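Local structure of glycerate dehydrogenase (Bacillus sp. 5mfcol3.1, 6P2I) at residues 193-198 with 223-228. The protein probably reduces acyclic imino acids to amino acids with NADPH, intercepting imines made in situ by a partner oxidase. Sequence-based numbering, arbitrary orientation.
Sequences SDIISL and VLINTC. With NAP (NADP nicotinamide-adenine-dinucleotide phosphate), chain C.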
loop_
_atom_site.group_PDB
_atom_site.type_symbol
_atom_site.label_atom_id
_atom_site.label_comp_id
_atom_site.label_asym_id
_atom_site.label_seq_id
_atom_site.Cartn_x
_atom_site.Cartn_y
_atom_site.Cartn_z
ATOM N N SER A 193 -5.933 -8.345 17.229
ATOM C CA SER A 193 -5.649 -7.863 15.883
ATOM C C SER A 193 -4.252 -7.270 15.781
ATOM O O SER A 193 -3.820 -6.493 16.637
ATOM C CB SER A 193 -6.667 -6.805 15.449
ATOM O OG SER A 193 -7.984 -7.323 15.469
ATOM N N ASP A 194 -3.551 -7.633 14.714
ATOM C CA ASP A 194 -2.332 -6.926 14.350
ATOM C C ASP A 194 -2.654 -5.637 13.622
ATOM O O ASP A 194 -1.909 -4.651 13.730
ATOM C CB ASP A 194 -1.467 -7.834 13.486
ATOM C CG ASP A 194 -1.108 -9.100 14.204
ATOM O OD1 ASP A 194 -0.493 -8.982 15.282
ATOM O OD2 ASP A 194 -1.441 -10.214 13.726
ATOM N N ILE A 195 -3.750 -5.645 12.871
ATOM C CA ILE A 195 -4.228 -4.503 12.109
ATOM C C ILE A 195 -5.708 -4.343 12.429
ATOM O O ILE A 195 -6.452 -5.331 12.432
ATOM C CB ILE A 195 -4.011 -4.708 10.597
ATOM C CG1 ILE A 195 -2.517 -4.917 10.296
ATOM C CG2 ILE A 195 -4.580 -3.532 9.810
ATOM C CD1 ILE A 195 -2.223 -5.980 9.248
ATOM N N ILE A 196 -6.129 -3.120 12.738
ATOM C CA ILE A 196 -7.526 -2.834 13.035
ATOM C C ILE A 196 -7.995 -1.801 12.031
ATOM O O ILE A 196 -7.315 -0.793 11.820
ATOM C CB ILE A 196 -7.714 -2.311 14.470
ATOM C CG1 ILE A 196 -7.270 -3.359 15.485
ATOM C CG2 ILE A 196 -9.174 -1.881 14.701
ATOM C CD1 ILE A 196 -6.920 -2.805 16.856
ATOM N N SER A 197 -9.147 -2.049 11.404
ATOM C CA SER A 197 -9.702 -1.108 10.431
ATOM C C SER A 197 -11.182 -0.881 10.709
ATOM O O SER A 197 -11.938 -1.841 10.890
ATOM C CB SER A 197 -9.500 -1.619 8.996
ATOM O OG SER A 197 -9.789 -0.616 8.045
ATOM N N LEU A 198 -11.596 0.391 10.724
ATOM C CA LEU A 198 -12.979 0.760 11.013
ATOM C C LEU A 198 -13.786 0.872 9.723
ATOM O O LEU A 198 -13.342 1.507 8.760
ATOM C CB LEU A 198 -13.034 2.090 11.776
ATOM C CG LEU A 198 -12.647 2.017 13.256
ATOM C CD1 LEU A 198 -12.067 3.343 13.744
ATOM C CD2 LEU A 198 -13.853 1.622 14.101
ATOM N N VAL A 223 -1.322 -1.690 14.037
ATOM C CA VAL A 223 -1.602 -0.579 13.132
ATOM C C VAL A 223 -3.104 -0.370 13.100
ATOM O O VAL A 223 -3.868 -1.323 12.902
ATOM C CB VAL A 223 -1.066 -0.828 11.709
ATOM C CG1 VAL A 223 -1.581 0.256 10.761
ATOM C CG2 VAL A 223 0.465 -0.858 11.715
ATOM N N LEU A 224 -3.524 0.874 13.299
ATOM C CA LEU A 224 -4.928 1.250 13.290
ATOM C C LEU A 224 -5.215 2.054 12.030
ATOM O O LEU A 224 -4.498 3.013 11.729
ATOM C CB LEU A 224 -5.266 2.064 14.536
ATOM C CG LEU A 224 -6.665 2.666 14.615
ATOM C CD1 LEU A 224 -7.718 1.581 14.590
ATOM C CD2 LEU A 224 -6.782 3.535 15.876
ATOM N N ILE A 225 -6.240 1.645 11.286
ATOM C CA ILE A 225 -6.659 2.316 10.056
ATOM C C ILE A 225 -8.064 2.863 10.268
ATOM O O ILE A 225 -8.953 2.132 10.713
ATOM C CB ILE A 225 -6.630 1.361 8.846
ATOM C CG1 ILE A 225 -5.250 0.693 8.687
ATOM C CG2 ILE A 225 -7.054 2.106 7.577
ATOM C CD1 ILE A 225 -4.122 1.682 8.392
ATOM N N ASN A 226 -8.278 4.145 9.944
ATOM C CA ASN A 226 -9.621 4.712 10.004
ATOM C C ASN A 226 -9.945 5.428 8.695
ATOM O O ASN A 226 -9.478 6.545 8.454
ATOM C CB ASN A 226 -9.782 5.652 11.195
ATOM C CG ASN A 226 -11.229 6.020 11.419
ATOM O OD1 ASN A 226 -12.124 5.349 10.897
ATOM N ND2 ASN A 226 -11.475 7.098 12.164
ATOM N N THR A 227 -10.750 4.781 7.852
ATOM C CA THR A 227 -11.363 5.439 6.707
ATOM C C THR A 227 -12.767 5.933 7.021
ATOM O O THR A 227 -13.494 6.311 6.099
ATOM C CB THR A 227 -11.413 4.507 5.495
ATOM O OG1 THR A 227 -12.109 3.298 5.836
ATOM C CG2 THR A 227 -10.009 4.115 5.040
ATOM N N CYS A 228 -13.173 5.917 8.291
ATOM C CA CYS A 228 -14.472 6.424 8.703
ATOM C C CYS A 228 -14.286 7.717 9.502
ATOM O O CYS A 228 -13.202 8.308 9.525
ATOM C CB CYS A 228 -15.221 5.356 9.494
ATOM S SG CYS A 228 -15.668 3.907 8.511
HETATM P PA NAP C . -22.542 -0.779 5.675
HETATM O O1A NAP C . -23.818 -0.184 6.233
HETATM O O2A NAP C . -22.608 -1.693 4.488
HETATM O O5B NAP C . -21.825 -1.578 6.858
HETATM C C5B NAP C . -21.777 -1.056 8.182
HETATM C C4B NAP C . -21.229 -2.157 9.082
HETATM O O4B NAP C . -21.088 -1.608 10.395
HETATM C C3B NAP C . -22.191 -3.342 9.205
HETATM O O3B NAP C . -21.430 -4.542 9.454
HETATM C C2B NAP C . -22.981 -3.024 10.451
HETATM O O2B NAP C . -23.510 -4.179 11.084
HETATM C C1B NAP C . -21.872 -2.411 11.285
HETATM N N9A NAP C . -22.417 -1.632 12.408
HETATM C C8A NAP C . -23.356 -0.667 12.348
HETATM N N7A NAP C . -23.621 -0.192 13.590
HETATM C C5A NAP C . -22.850 -0.884 14.450
HETATM C C6A NAP C . -22.628 -0.891 15.909
HETATM N N6A NAP C . -23.314 -0.044 16.713
HETATM N N1A NAP C . -21.724 -1.765 16.397
HETATM C C2A NAP C . -21.031 -2.615 15.608
HETATM N N3A NAP C . -21.172 -2.672 14.270
HETATM C C4A NAP C . -22.060 -1.834 13.662
HETATM O O3 NAP C . -21.554 0.480 5.455
HETATM P PN NAP C . -20.334 0.599 4.415
HETATM O O1N NAP C . -20.861 0.794 3.015
HETATM O O2N NAP C . -19.350 -0.525 4.654
HETATM O O5D NAP C . -19.705 1.999 4.886
HETATM C C5D NAP C . -19.206 2.151 6.221
HETATM C C4D NAP C . -18.762 3.587 6.462
HETATM O O4D NAP C . -17.650 3.882 5.622
HETATM C C3D NAP C . -19.786 4.643 6.071
HETATM O O3D NAP C . -20.782 4.850 7.084
HETATM C C2D NAP C . -18.912 5.865 5.835
HETATM O O2D NAP C . -18.877 6.665 7.023
HETATM C C1D NAP C . -17.527 5.294 5.518
HETATM N N1N NAP C . -17.106 5.679 4.166
HETATM C C2N NAP C . -15.944 6.336 3.998
HETATM C C3N NAP C . -15.520 6.735 2.733
HETATM C C7N NAP C . -14.227 7.495 2.570
HETATM O O7N NAP C . -14.021 8.105 1.530
HETATM N N7N NAP C . -13.345 7.550 3.578
HETATM C C4N NAP C . -16.324 6.441 1.629
HETATM C C5N NAP C . -17.531 5.767 1.826
HETATM C C6N NAP C . -17.892 5.391 3.115
HETATM P P2B NAP C . -24.928 -4.840 10.685
HETATM O O1X NAP C . -25.944 -3.714 10.771
HETATM O O2X NAP C . -24.753 -5.338 9.276
HETATM O O3X NAP C . -25.084 -5.952 11.688
HETATM O O HOH W 1 -10.881 1.967 7.907
#
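Ile196 lays its CG2 methyl obliquely against Leu224, 3.8 Å from CD1. On the same side of the sheet, Leu198, in one of its two conformers, sets CD1 beside the side-chain amide of Asn226. Ile195, Ser197 and Ile225 lie on the other face, where Ser197 OG rests on Ile225 CB and CG2. Helix 99-114 packs on this face. The backbones run parallel. Val223 N donates to Asp194 O, Ile196 N to Val223 O, Leu198 N to Ile225 O, and Ile225 N to Ile196 O, the last at 2.7 Å. This is one beta-alpha-beta unit of the Rossmann-type domain, with helix 212-215 in the connection.

At the end of strand 223-226, Asn226 OD1 accepts from Cys228 N at 2.9 Å, forming an Asx turn. With chi1 at -169°, Asn226 CG lies beside its own carbonyl carbon, and OD1 is turned to the residues that follow. The N-H comes from above the carbonyl plane. Asn226 ND2 donates to Arg229 O. A leucine in place of Asn226 would probably leave Cys228 N and Arg229 O without these partners and the turn freer to shift. One water donates to Leu198 O at 2.6 Å. It also accepts from Thr227 N and hydrogen-bonds with Ser197 OG, bridging the two strands where they part.

Thr227 O accepts from NADP N7N at 2.8 Å. Cys228 SG lies 3.5 Å from NADP O4D. The strand pairing, with mostly apolar side chains, gives way to a turn whose Thr227 carbonyl meets the nicotinamide amide, consistent with a part in orienting the ring.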